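Local coordinates for major pilin backbone protein T-antigen, T13 (Streptococcus pyogenes, PDB 6BBT) that forms the backbone subunit of the group A streptococcal pilus, a surface T-antigen that probably polymerises into the shaft of the fibre, at residues 19-24 against 223-228; 67-72 against 190-195; 157-162 against 230-235; 161-166 against 174-179; 196-201 against 209-214. All blocks are in the same frame, centred on the assembly; numbering follows the deposited sequence.

Contact 1: 19-24 against 223-228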
# COMPACT_ATOMS: atom_id res chain seq x y z
N TYR A 19 -7.77 -2.95 -6.03
CA TYR A 19 -8.13 -1.55 -6.11
C TYR A 19 -9.45 -1.40 -6.88
O TYR A 19 -9.50 -1.67 -8.07
CB TYR A 19 -7.04 -0.78 -6.83
CG TYR A 19 -7.21 0.72 -6.78
CD1 TYR A 19 -6.66 1.49 -5.73
CD2 TYR A 19 -7.92 1.38 -7.78
CE1 TYR A 19 -6.84 2.88 -5.70
CE2 TYR A 19 -8.08 2.75 -7.75
CZ TYR A 19 -7.55 3.50 -6.72
OH TYR A 19 -7.76 4.87 -6.75
N THR A 20 -10.48 -0.95 -6.18
CA THR A 20 -11.83 -0.92 -6.75
C THR A 20 -12.51 0.45 -6.68
O THR A 20 -13.66 0.58 -7.14
CB THR A 20 -12.73 -1.96 -6.08
OG1 THR A 20 -12.83 -1.66 -4.69
CG2 THR A 20 -12.16 -3.37 -6.27
N ASP A 21 -11.83 1.47 -6.17
CA ASP A 21 -12.49 2.76 -5.92
C ASP A 21 -11.51 3.91 -6.18
O ASP A 21 -10.59 4.13 -5.39
CB ASP A 21 -13.02 2.78 -4.49
CG ASP A 21 -13.69 4.09 -4.10
OD1 ASP A 21 -13.80 5.02 -4.92
OD2 ASP A 21 -14.11 4.17 -2.93
N ASN A 22 -11.74 4.66 -7.26
CA ASN A 22 -10.87 5.75 -7.64
C ASN A 22 -10.80 6.92 -6.67
O ASN A 22 -9.89 7.72 -6.79
CB ASN A 22 -11.19 6.26 -9.04
CG ASN A 22 -10.88 5.26 -10.11
OD1 ASN A 22 -10.19 4.26 -9.90
ND2 ASN A 22 -11.40 5.51 -11.29
N GLU A 23 -11.74 7.02 -5.72
CA GLU A 23 -11.66 8.02 -4.65
C GLU A 23 -10.53 7.75 -3.65
O GLU A 23 -10.17 8.63 -2.88
CB GLU A 23 -12.96 8.07 -3.86
CG GLU A 23 -14.15 8.56 -4.67
CD GLU A 23 -15.35 8.97 -3.81
OE1 GLU A 23 -15.44 8.56 -2.61
OE2 GLU A 23 -16.22 9.68 -4.35
N ILE A 24 -10.02 6.52 -3.63
CA ILE A 24 -8.95 6.13 -2.71
C ILE A 24 -7.61 6.41 -3.36
O ILE A 24 -7.41 6.17 -4.58
CB ILE A 24 -9.11 4.65 -2.32
CG1 ILE A 24 -10.37 4.50 -1.45
CG2 ILE A 24 -7.87 4.13 -1.58
CD1 ILE A 24 -10.75 3.08 -1.14
N LEU A 223 -13.85 12.29 7.02
CA LEU A 223 -13.01 11.86 5.92
C LEU A 223 -13.07 10.35 6.02
O LEU A 223 -12.50 9.78 6.96
CB LEU A 223 -11.57 12.38 6.07
CG LEU A 223 -11.45 13.91 6.13
CD1 LEU A 223 -11.37 14.38 7.57
CD2 LEU A 223 -10.26 14.45 5.35
N ALA A 224 -13.77 9.70 5.09
CA ALA A 224 -14.11 8.27 5.25
C ALA A 224 -13.12 7.29 4.61
O ALA A 224 -13.19 6.09 4.90
CB ALA A 224 -15.51 8.01 4.69
N LYS A 225 -12.25 7.80 3.73
CA LYS A 225 -11.32 6.99 2.96
C LYS A 225 -9.93 7.63 3.07
O LYS A 225 -9.31 8.00 2.09
CB LYS A 225 -11.81 6.90 1.51
CG LYS A 225 -13.18 6.19 1.34
CD LYS A 225 -13.71 6.26 -0.09
CE LYS A 225 -15.16 5.75 -0.20
NZ LYS A 225 -15.71 5.78 -1.61
N LEU A 226 -9.47 7.75 4.31
CA LEU A 226 -8.27 8.48 4.65
C LEU A 226 -7.05 7.55 4.55
O LEU A 226 -7.11 6.42 5.04
CB LEU A 226 -8.42 9.02 6.07
CG LEU A 226 -7.38 10.00 6.60
CD1 LEU A 226 -7.31 11.30 5.81
CD2 LEU A 226 -7.71 10.30 8.04
N PRO A 227 -5.94 8.01 3.93
CA PRO A 227 -4.75 7.19 3.87
C PRO A 227 -4.18 6.88 5.25
O PRO A 227 -4.26 7.73 6.16
CB PRO A 227 -3.76 8.03 3.05
CG PRO A 227 -4.59 8.95 2.26
CD PRO A 227 -5.79 9.25 3.13
N ILE A 228 -3.68 5.66 5.40
CA ILE A 228 -3.07 5.20 6.65
C ILE A 228 -1.61 5.63 6.67
O ILE A 228 -0.90 5.51 5.68
CB ILE A 228 -3.22 3.68 6.82
CG1 ILE A 228 -4.67 3.39 7.16
CG2 ILE A 228 -2.29 3.16 7.94
CD1 ILE A 228 -5.05 1.94 7.12
O HOH W 1 -10.20 9.72 -0.18
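Lys225 reaches from a corner in strand 220-227 to the loop 19-24 and ends between two carboxylates, a salt-bridge network that ties the N-terminal and C-terminal parts of the pilin together at the surface. Its NZ lies 2.6 Å from Asp21 OD2, on the syn lone pair, and 3.0 Å from Glu23 OE1, which it meets from well above the carboxylate plane. The lysine chain is extended beyond CG, and its CD passes 4.0 Å from CG1 of Ile24, crossing that side chain at about a right angle. What holds the two acids is the type I turn from Asp21 to Ile24, closed by the backbone bond from Ile24 N to Asp21 O. The second oxygen of Asp21, OD1, accepts from Glu23 N at 3.0 Å from above the carboxylate plane, an Asx turn. Tyr19 OH donates to Ile24 O in the carbonyl plane. A water bridges the backbones, donating to Glu23 O at 2.9 Å and to Lys225 O at 3.0 Å.

Contact 2: 67-72 against 190-195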
# COMPACT_ATOMS: atom_id res chain seq x y z
N TYR A 67 4.22 1.64 -7.78
CA TYR A 67 2.93 2.33 -7.81
C TYR A 67 3.09 3.78 -7.38
O TYR A 67 3.99 4.11 -6.63
CB TYR A 67 1.96 1.64 -6.86
CG TYR A 67 1.51 0.32 -7.37
CD1 TYR A 67 0.41 0.24 -8.21
CD2 TYR A 67 2.19 -0.85 -7.05
CE1 TYR A 67 -0.03 -0.98 -8.70
CE2 TYR A 67 1.77 -2.08 -7.55
CZ TYR A 67 0.66 -2.14 -8.38
OH TYR A 67 0.20 -3.35 -8.87
N ASP A 68 2.24 4.66 -7.88
CA ASP A 68 2.18 6.00 -7.31
C ASP A 68 0.75 6.48 -7.19
O ASP A 68 -0.20 5.79 -7.58
CB ASP A 68 3.13 6.96 -8.04
CG ASP A 68 2.65 7.37 -9.42
OD1 ASP A 68 1.43 7.37 -9.71
OD2 ASP A 68 3.54 7.74 -10.20
N ASN A 69 0.61 7.65 -6.59
CA ASN A 69 -0.70 8.20 -6.24
C ASN A 69 -1.62 8.43 -7.45
O ASN A 69 -2.82 8.50 -7.29
CB ASN A 69 -0.56 9.52 -5.49
CG ASN A 69 0.16 9.40 -4.14
OD1 ASN A 69 0.75 10.36 -3.70
ND2 ASN A 69 0.13 8.23 -3.50
N THR A 70 -1.05 8.59 -8.64
CA THR A 70 -1.86 8.75 -9.85
C THR A 70 -2.42 7.44 -10.40
O THR A 70 -3.23 7.46 -11.33
CB THR A 70 -1.07 9.44 -10.98
OG1 THR A 70 0.01 8.62 -11.40
CG2 THR A 70 -0.55 10.80 -10.56
N ASP A 71 -1.97 6.29 -9.88
CA ASP A 71 -2.47 5.01 -10.38
C ASP A 71 -3.90 4.76 -9.89
O ASP A 71 -4.18 4.82 -8.69
CB ASP A 71 -1.55 3.85 -9.99
CG ASP A 71 -0.21 3.89 -10.72
OD1 ASP A 71 -0.15 4.46 -11.84
OD2 ASP A 71 0.79 3.39 -10.19
N LYS A 72 -4.79 4.56 -10.85
CA LYS A 72 -6.20 4.33 -10.59
C LYS A 72 -6.54 2.91 -11.09
O LYS A 72 -5.62 2.10 -11.34
CB LYS A 72 -7.07 5.41 -11.26
CG LYS A 72 -6.86 6.84 -10.76
CD LYS A 72 -7.36 6.97 -9.32
CE LYS A 72 -7.02 8.29 -8.67
NZ LYS A 72 -7.22 8.23 -7.18
N LYS A 190 1.97 15.61 -1.58
CA LYS A 190 1.35 16.93 -1.69
C LYS A 190 0.61 17.09 -3.00
O LYS A 190 1.07 16.66 -4.06
CB LYS A 190 2.44 18.01 -1.63
CG LYS A 190 1.96 19.45 -1.64
CD LYS A 190 3.15 20.40 -1.50
CE LYS A 190 2.75 21.85 -1.79
NZ LYS A 190 1.66 22.40 -0.92
N GLY A 191 -0.55 17.73 -2.93
CA GLY A 191 -1.33 17.96 -4.12
C GLY A 191 -2.27 16.82 -4.52
O GLY A 191 -3.05 17.00 -5.45
N GLN A 192 -2.21 15.67 -3.85
CA GLN A 192 -3.22 14.62 -4.07
C GLN A 192 -4.44 14.92 -3.21
O GLN A 192 -4.35 15.69 -2.24
CB GLN A 192 -2.62 13.25 -3.76
CG GLN A 192 -1.45 12.94 -4.67
CD GLN A 192 -1.88 12.76 -6.11
OE1 GLN A 192 -2.85 12.09 -6.38
NE2 GLN A 192 -1.17 13.36 -7.02
N VAL A 193 -5.58 14.33 -3.56
CA VAL A 193 -6.84 14.69 -2.91
C VAL A 193 -7.39 13.52 -2.09
O VAL A 193 -7.21 12.36 -2.43
CB VAL A 193 -7.92 15.23 -3.89
CG1 VAL A 193 -7.48 16.53 -4.52
CG2 VAL A 193 -8.27 14.27 -4.99
N VAL A 194 -7.98 13.88 -0.96
CA VAL A 194 -8.65 12.97 -0.06
C VAL A 194 -10.08 13.51 0.09
O VAL A 194 -10.30 14.72 0.24
CB VAL A 194 -7.94 12.93 1.32
CG1 VAL A 194 -8.69 12.05 2.33
CG2 VAL A 194 -6.50 12.40 1.17
N LYS A 195 -11.05 12.60 0.06
CA LYS A 195 -12.45 12.99 0.16
C LYS A 195 -12.85 13.38 1.58
O LYS A 195 -12.39 12.81 2.56
CB LYS A 195 -13.34 11.85 -0.32
CG LYS A 195 -13.07 11.46 -1.76
CD LYS A 195 -13.58 12.55 -2.70
CE LYS A 195 -13.01 12.38 -4.06
NZ LYS A 195 -13.70 13.35 -4.96
O HOH W 2 -4.34 10.70 -8.32
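Gln192 lays its folded side chain against Asn69, and this pair makes up the close part of the contact. CG of Gln192 sits 3.5 Å from Asn69 OD1, while its amide carbon CD rests 3.6 Å from Asn69 CB. The two amide planes are 41° apart, neither stacked nor square, and no direct hydrogen bond joins them. A bend at chi2 (-67°) turns the glutamine amide back over the asparagine CB. Asn69 is buried and its amide is spoken for elsewhere: ND2 donates to the carbonyls of Met26 and Leu187, and OD1 accepts from Glu189 N, which fixes the rotation of the group. The looser side belongs to exposed Thr70, whose CG2 comes only to 4.4 Å from Gln192 NE2. At the OE1 end of the amide a water joins the segments, donating to Asn69 O at 2.9 Å and to Gln192 OE1 at 2.8 Å. Asn69 and Thr70 are the middle residues of a type I turn from Asp68 to Asp71. This turn lies in the loop between strands 62-67 and 77-83, and it meets the other half of the pilin just where strand 193-198 begins, beside its partner strand 201-206.

Contact 3: 157-162 against 230-235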
# COMPACT_ATOMS: atom_id res chain seq x y z
N THR A 157 -8.40 4.36 6.38
CA THR A 157 -9.03 4.58 7.65
C THR A 157 -10.02 5.77 7.52
O THR A 157 -10.48 6.07 6.40
CB THR A 157 -7.97 4.71 8.77
OG1 THR A 157 -8.62 4.72 10.05
CG2 THR A 157 -7.11 5.93 8.60
N SER A 158 -10.39 6.36 8.65
CA SER A 158 -11.34 7.46 8.66
C SER A 158 -11.09 8.38 9.84
O SER A 158 -10.54 7.97 10.86
CB SER A 158 -12.79 6.94 8.71
OG SER A 158 -13.07 6.31 9.94
N LEU A 159 -11.48 9.64 9.69
CA LEU A 159 -11.45 10.60 10.76
C LEU A 159 -12.76 11.37 10.77
O LEU A 159 -13.13 11.96 9.77
CB LEU A 159 -10.28 11.57 10.57
CG LEU A 159 -10.18 12.74 11.56
CD1 LEU A 159 -10.03 12.23 12.97
CD2 LEU A 159 -9.03 13.66 11.20
N LYS A 160 -13.46 11.34 11.89
CA LYS A 160 -14.63 12.17 12.10
C LYS A 160 -14.27 13.24 13.12
O LYS A 160 -13.57 12.96 14.11
CB LYS A 160 -15.79 11.30 12.59
CG LYS A 160 -17.05 12.08 12.94
CD LYS A 160 -18.19 11.13 13.21
CE LYS A 160 -19.35 11.85 13.87
NZ LYS A 160 -20.52 10.93 13.96
N ILE A 161 -14.73 14.47 12.86
CA ILE A 161 -14.50 15.60 13.74
C ILE A 161 -15.87 16.18 14.06
O ILE A 161 -16.62 16.55 13.16
CB ILE A 161 -13.60 16.67 13.09
CG1 ILE A 161 -12.22 16.08 12.75
CG2 ILE A 161 -13.41 17.87 14.02
CD1 ILE A 161 -11.36 16.97 11.88
N GLU A 162 -16.19 16.24 15.35
CA GLU A 162 -17.45 16.80 15.81
C GLU A 162 -17.24 17.93 16.80
O GLU A 162 -16.31 17.89 17.60
CB GLU A 162 -18.29 15.73 16.46
CG GLU A 162 -19.74 16.14 16.62
CD GLU A 162 -20.52 15.19 17.47
OE1 GLU A 162 -20.28 13.97 17.35
OE2 GLU A 162 -21.38 15.68 18.24
N ILE A 230 -0.47 8.82 7.28
CA ILE A 230 -0.20 10.25 7.12
C ILE A 230 -0.43 10.94 8.44
O ILE A 230 -1.10 10.40 9.31
CB ILE A 230 -1.01 10.93 5.99
CG1 ILE A 230 -2.52 10.84 6.20
CG2 ILE A 230 -0.60 10.33 4.66
CD1 ILE A 230 -3.26 11.82 5.30
N SER A 231 0.12 12.12 8.60
CA SER A 231 -0.07 12.89 9.80
C SER A 231 -0.98 14.08 9.48
O SER A 231 -0.96 14.60 8.36
CB SER A 231 1.25 13.36 10.35
OG SER A 231 2.00 12.26 10.82
N TYR A 232 -1.78 14.47 10.45
CA TYR A 232 -2.64 15.64 10.32
C TYR A 232 -2.57 16.51 11.57
O TYR A 232 -2.20 16.05 12.64
CB TYR A 232 -4.10 15.24 10.07
CG TYR A 232 -4.76 14.46 11.18
CD1 TYR A 232 -5.38 15.10 12.25
CD2 TYR A 232 -4.76 13.06 11.17
CE1 TYR A 232 -6.00 14.38 13.27
CE2 TYR A 232 -5.37 12.33 12.18
CZ TYR A 232 -5.98 13.00 13.23
OH TYR A 232 -6.59 12.28 14.23
N LYS A 233 -2.94 17.78 11.42
CA LYS A 233 -3.19 18.59 12.58
C LYS A 233 -4.47 19.41 12.41
O LYS A 233 -4.80 19.87 11.31
CB LYS A 233 -1.99 19.45 12.95
CG LYS A 233 -1.63 20.51 11.97
CD LYS A 233 -0.57 21.45 12.53
CE LYS A 233 0.81 20.82 12.52
NZ LYS A 233 1.89 21.86 12.47
N LEU A 234 -5.19 19.53 13.52
CA LEU A 234 -6.46 20.25 13.57
C LEU A 234 -6.30 21.38 14.55
O LEU A 234 -5.79 21.19 15.64
CB LEU A 234 -7.58 19.32 14.02
CG LEU A 234 -8.98 19.95 14.13
CD1 LEU A 234 -9.50 20.36 12.76
CD2 LEU A 234 -9.93 18.99 14.83
N THR A 235 -6.72 22.57 14.16
CA THR A 235 -6.80 23.70 15.08
C THR A 235 -8.19 24.31 15.00
O THR A 235 -8.94 24.06 14.06
CB THR A 235 -5.77 24.78 14.73
OG1 THR A 235 -5.99 25.22 13.40
CG2 THR A 235 -4.37 24.26 14.83
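The ring of Tyr232 carries Leu159 on one face. CD2 of Leu159 stands 3.8 Å from the ring centroid, 15° off the normal, a CH-pi contact displaced a little toward the rim, while its other methyl, CD1, reaches past to the phenol oxygen at 3.7 Å from Tyr232 OH. Leu159 reaches across from the facing strand. Tyr232 takes the chi1 of 63° that sets CG between its own backbone N and carbonyl carbon, and this lays the ring broadside to the leucine. Asp271 OD2 takes the hydrogen bond of its hydroxyl. Two residues further along each strand the chemistry is purely aliphatic: Ile161 and Leu234 meet tip to tip, with CG2 of Ile161 3.7 Å from Leu234 CD2, and Ile161 CD1 touching both methyls of Leu234. All four residues are buried and their backbones stay some 9 to 10 Å apart at CA, the spacing of facing sheets in a beta sandwich. Strand 148-166 pairs with strands 220-227 and 271-279 on one side of this core; strand 231-236, paired with 176-183, lies across from it, and Leu182 and Ile273 also pack on the tyrosine.

Contact 4: 161-166 against 174-179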
# COMPACT_ATOMS: atom_id res chain seq x y z
N ILE A 161 -14.73 14.47 12.86
CA ILE A 161 -14.50 15.60 13.74
C ILE A 161 -15.87 16.18 14.06
O ILE A 161 -16.62 16.55 13.16
CB ILE A 161 -13.60 16.67 13.09
CG1 ILE A 161 -12.22 16.08 12.75
CG2 ILE A 161 -13.41 17.87 14.02
CD1 ILE A 161 -11.36 16.97 11.88
N GLU A 162 -16.19 16.24 15.35
CA GLU A 162 -17.45 16.80 15.81
C GLU A 162 -17.24 17.93 16.80
O GLU A 162 -16.31 17.89 17.60
CB GLU A 162 -18.29 15.73 16.46
CG GLU A 162 -19.74 16.14 16.62
CD GLU A 162 -20.52 15.19 17.47
OE1 GLU A 162 -20.28 13.97 17.35
OE2 GLU A 162 -21.38 15.68 18.24
N LYS A 163 -18.15 18.91 16.77
CA LYS A 163 -18.16 20.02 17.71
C LYS A 163 -19.25 19.81 18.76
O LYS A 163 -20.40 19.50 18.42
CB LYS A 163 -18.39 21.34 16.95
CG LYS A 163 -18.42 22.60 17.82
CD LYS A 163 -17.05 22.98 18.38
CE LYS A 163 -17.20 23.91 19.56
NZ LYS A 163 -15.92 24.39 20.14
N GLN A 164 -18.89 19.99 20.03
CA GLN A 164 -19.87 20.09 21.11
C GLN A 164 -19.67 21.36 21.91
O GLN A 164 -18.54 21.81 22.13
CB GLN A 164 -19.83 18.85 22.00
CG GLN A 164 -20.98 17.90 21.67
CD GLN A 164 -20.70 16.48 22.06
OE1 GLN A 164 -19.96 16.20 23.00
NE2 GLN A 164 -21.31 15.54 21.33
N VAL A 165 -20.80 21.96 22.30
CA VAL A 165 -20.82 23.19 23.08
C VAL A 165 -21.48 22.92 24.44
O VAL A 165 -22.52 22.27 24.51
CB VAL A 165 -21.57 24.31 22.35
CG1 VAL A 165 -21.69 25.56 23.23
CG2 VAL A 165 -20.87 24.65 21.04
N THR A 166 -20.84 23.41 25.50
CA THR A 166 -21.35 23.27 26.87
C THR A 166 -21.40 24.63 27.57
O THR A 166 -20.68 25.56 27.20
CB THR A 166 -20.48 22.31 27.71
OG1 THR A 166 -19.14 22.82 27.80
CG2 THR A 166 -20.44 20.94 27.10
N LYS A 174 -23.83 29.19 17.00
CA LYS A 174 -22.55 29.82 16.71
C LYS A 174 -21.64 28.88 15.94
O LYS A 174 -21.52 27.70 16.27
CB LYS A 174 -21.87 30.27 18.01
CG LYS A 174 -20.44 30.75 17.82
CD LYS A 174 -19.98 31.60 19.00
CE LYS A 174 -18.47 31.62 19.10
NZ LYS A 174 -17.85 32.45 18.03
N ASP A 175 -20.99 29.41 14.90
CA ASP A 175 -20.08 28.61 14.08
C ASP A 175 -18.65 28.78 14.58
O ASP A 175 -18.19 29.90 14.79
CB ASP A 175 -20.18 29.00 12.60
CG ASP A 175 -21.48 28.53 11.94
OD1 ASP A 175 -22.00 27.44 12.29
OD2 ASP A 175 -21.97 29.24 11.05
N PHE A 176 -17.98 27.67 14.78
CA PHE A 176 -16.58 27.68 15.18
C PHE A 176 -15.72 27.35 13.95
O PHE A 176 -16.12 26.55 13.10
CB PHE A 176 -16.37 26.69 16.32
CG PHE A 176 -17.11 27.07 17.57
CD1 PHE A 176 -18.46 26.77 17.71
CD2 PHE A 176 -16.47 27.74 18.60
CE1 PHE A 176 -19.15 27.11 18.86
CE2 PHE A 176 -17.15 28.09 19.76
CZ PHE A 176 -18.50 27.77 19.89
N ASN A 177 -14.57 28.02 13.86
CA ASN A 177 -13.73 27.98 12.67
C ASN A 177 -12.54 27.06 12.88
O ASN A 177 -11.75 27.28 13.80
CB ASN A 177 -13.25 29.37 12.33
CG ASN A 177 -14.38 30.29 11.96
OD1 ASN A 177 -15.10 30.02 11.01
ND2 ASN A 177 -14.60 31.32 12.75
N PHE A 178 -12.43 26.06 12.01
CA PHE A 178 -11.41 25.02 12.11
C PHE A 178 -10.48 25.06 10.91
O PHE A 178 -10.87 25.47 9.81
CB PHE A 178 -12.08 23.66 12.11
CG PHE A 178 -12.84 23.37 13.36
CD1 PHE A 178 -14.16 23.77 13.50
CD2 PHE A 178 -12.22 22.71 14.41
CE1 PHE A 178 -14.86 23.51 14.66
CE2 PHE A 178 -12.92 22.44 15.57
CZ PHE A 178 -14.24 22.84 15.70
N THR A 179 -9.28 24.53 11.13
CA THR A 179 -8.28 24.36 10.09
C THR A 179 -7.73 22.94 10.21
O THR A 179 -7.30 22.54 11.28
CB THR A 179 -7.14 25.39 10.23
OG1 THR A 179 -7.68 26.72 10.15
CG2 THR A 179 -6.13 25.25 9.12
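Lys163 crosses Phe176 and runs past Phe178 before its tip is locked in a covalent bond. From CB the chain leaves opposite the backbone N (chi1 -180°) and bends at chi2, so that CG approaches Phe176 CD1 at 4.2 Å. CD then meets the rim of Phe178 nearly in the ring plane, 3.9 Å from its CZ. CE lies over the centre of Phe176, 3.7 Å from the centroid and 12° off the normal, a CH-pi contact. NZ stays over the same face, 3.8 Å from the centroid; the geometry is that of a cation-pi pair, though this nitrogen is joined covalently to CG of Asn277 and, as an amide, would carry no charge. NZ also makes a weak hydrogen bond to Glu236 OE1. Val165 CG2 adds an apolar touch at 3.7 Å from Phe176 CE1. A lysine-asparagine isopeptide bond, covered on one side by Phe176, with Phe178 and Glu236 beside it, and tying strand 148-166 to 271-279, is characteristic of many Gram-positive pilin domains.

Contact 5: 196-201 against 209-214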
# COMPACT_ATOMS: atom_id res chain seq x y z
N ILE A 196 -13.71 14.39 1.68
CA ILE A 196 -14.31 14.80 2.92
C ILE A 196 -15.82 14.93 2.67
O ILE A 196 -16.23 15.37 1.59
CB ILE A 196 -13.70 16.10 3.45
CG1 ILE A 196 -14.18 16.43 4.86
CG2 ILE A 196 -13.96 17.29 2.54
CD1 ILE A 196 -13.34 17.49 5.55
N ILE A 197 -16.62 14.58 3.68
CA ILE A 197 -18.07 14.79 3.62
C ILE A 197 -18.41 15.89 4.59
O ILE A 197 -18.15 15.77 5.79
CB ILE A 197 -18.88 13.51 3.90
CG1 ILE A 197 -18.48 12.45 2.88
CG2 ILE A 197 -20.39 13.83 3.87
CD1 ILE A 197 -18.94 11.05 3.21
N GLN A 198 -18.99 16.96 4.07
CA GLN A 198 -19.14 18.20 4.79
C GLN A 198 -20.51 18.78 4.43
O GLN A 198 -20.80 18.98 3.26
CB GLN A 198 -18.01 19.12 4.34
CG GLN A 198 -18.09 20.57 4.78
CD GLN A 198 -16.83 21.36 4.42
OE1 GLN A 198 -15.79 20.79 4.12
NE2 GLN A 198 -16.94 22.67 4.47
N ASP A 199 -21.33 19.01 5.45
CA ASP A 199 -22.74 19.38 5.29
C ASP A 199 -23.46 18.54 4.22
O ASP A 199 -24.15 19.08 3.35
CB ASP A 199 -22.86 20.87 4.99
CG ASP A 199 -24.30 21.39 5.10
OD1 ASP A 199 -25.02 20.98 6.05
OD2 ASP A 199 -24.74 22.16 4.22
N GLY A 200 -23.23 17.24 4.23
CA GLY A 200 -23.83 16.33 3.25
C GLY A 200 -23.09 16.16 1.93
O GLY A 200 -23.33 15.18 1.22
N GLN A 201 -22.19 17.09 1.59
CA GLN A 201 -21.57 17.13 0.27
C GLN A 201 -20.19 16.51 0.32
O GLN A 201 -19.45 16.73 1.29
CB GLN A 201 -21.41 18.56 -0.23
CG GLN A 201 -22.67 19.40 -0.31
CD GLN A 201 -22.35 20.88 -0.46
OE1 GLN A 201 -22.88 21.72 0.28
NE2 GLN A 201 -21.45 21.20 -1.38
N GLN A 209 -1.85 21.32 2.43
CA GLN A 209 -2.30 22.71 2.58
C GLN A 209 -3.48 22.79 3.53
O GLN A 209 -4.22 21.83 3.69
CB GLN A 209 -2.68 23.34 1.21
CG GLN A 209 -3.92 22.72 0.58
CD GLN A 209 -4.13 23.10 -0.89
OE1 GLN A 209 -3.27 22.88 -1.73
NE2 GLN A 209 -5.29 23.66 -1.18
N GLU A 210 -3.65 23.95 4.13
CA GLU A 210 -4.71 24.19 5.08
C GLU A 210 -6.07 24.06 4.42
O GLU A 210 -6.28 24.58 3.32
CB GLU A 210 -4.56 25.58 5.69
CG GLU A 210 -3.35 25.68 6.60
CD GLU A 210 -3.33 26.94 7.44
OE1 GLU A 210 -4.15 27.86 7.23
OE2 GLU A 210 -2.47 27.00 8.34
N TYR A 211 -6.98 23.35 5.09
CA TYR A 211 -8.36 23.19 4.69
C TYR A 211 -9.22 23.79 5.80
O TYR A 211 -9.22 23.28 6.92
CB TYR A 211 -8.71 21.72 4.46
CG TYR A 211 -10.11 21.53 3.92
CD1 TYR A 211 -11.19 21.40 4.76
CD2 TYR A 211 -10.35 21.52 2.54
CE1 TYR A 211 -12.48 21.28 4.27
CE2 TYR A 211 -11.64 21.39 2.04
CZ TYR A 211 -12.70 21.27 2.91
OH TYR A 211 -13.97 21.14 2.43
N LYS A 212 -9.94 24.86 5.50
CA LYS A 212 -10.73 25.59 6.50
C LYS A 212 -12.20 25.21 6.38
O LYS A 212 -12.71 25.05 5.27
CB LYS A 212 -10.53 27.11 6.38
CG LYS A 212 -9.21 27.59 6.99
CD LYS A 212 -8.95 29.07 6.71
CE LYS A 212 -7.56 29.54 7.18
NZ LYS A 212 -7.32 29.28 8.64
N PHE A 213 -12.85 25.00 7.52
CA PHE A 213 -14.28 24.70 7.56
C PHE A 213 -14.86 25.16 8.90
O PHE A 213 -14.11 25.53 9.82
CB PHE A 213 -14.52 23.19 7.36
CG PHE A 213 -13.95 22.34 8.46
CD1 PHE A 213 -12.63 21.90 8.42
CD2 PHE A 213 -14.74 21.97 9.56
CE1 PHE A 213 -12.11 21.13 9.43
CE2 PHE A 213 -14.21 21.20 10.58
CZ PHE A 213 -12.90 20.78 10.52
N THR A 214 -16.18 25.14 9.00
CA THR A 214 -16.86 25.54 10.24
C THR A 214 -17.73 24.43 10.74
O THR A 214 -18.21 23.61 9.96
CB THR A 214 -17.71 26.81 10.04
OG1 THR A 214 -18.84 26.51 9.22
CG2 THR A 214 -16.91 27.92 9.40
O HOH W 3 -15.09 24.54 3.89
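Ile196 starts the contact by resting against Tyr211: its CG2 lies 3.9 Å from the phenol OH and its CD1 4.1 Å from CE1 of the ring, an oblique approach. Gln198 makes the main link. Its chain is extended, with CG opposite the backbone N (chi1 170°), and carries the amide across to the tyrosine. Tyr211 OH donates to Gln198 OE1 at 2.5 Å, a short bond with the donor tilted 27° from the carbonyl plane. OE1 sits near the plane of the ring at its edge, and the amide stands almost square to the ring at 88°. The other end of the same amide is also used: NE2 passes 3.8 Å from Phe213 CB and donates to a water at 2.7 Å from NE2, which donates in turn to Lys212 O. Both ends of the glutamine amide are therefore held and its flip is settled. Beyond it, Asp199 and Gly200 form the corner of a type I' turn, closed by backbone bonds between Gln198 and Gln201, N to O each way. This is a tight beta hairpin of strands 193-198 and 201-206, whose first strand faces strand 211-215 of the opposing sheet in a beta sandwich.

Contacts 3 and 4 are buried, contact 5 is partly so, and all three hold the two sheets of the C-terminal sandwich together; contact 1, at the surface, and contact 2, partly buried, instead join loops of the N-terminal half to the near end of that sandwich. The chemistry follows: charge and water in contact 1, amide packing with a water in contact 2, apolar and ring contacts in 3, the isopeptide lysine among phenylalanines in 4, and a tyrosine-glutamine hydrogen bond in the partly buried contact 5. Contacts 3 and 4 share Ile161 and Glu162 on strand 148-166, while 2 and 5 follow each other on strand 193-198. Lys72 NZ, 2.7 Å from Asn22 O, connects contacts 1 and 2.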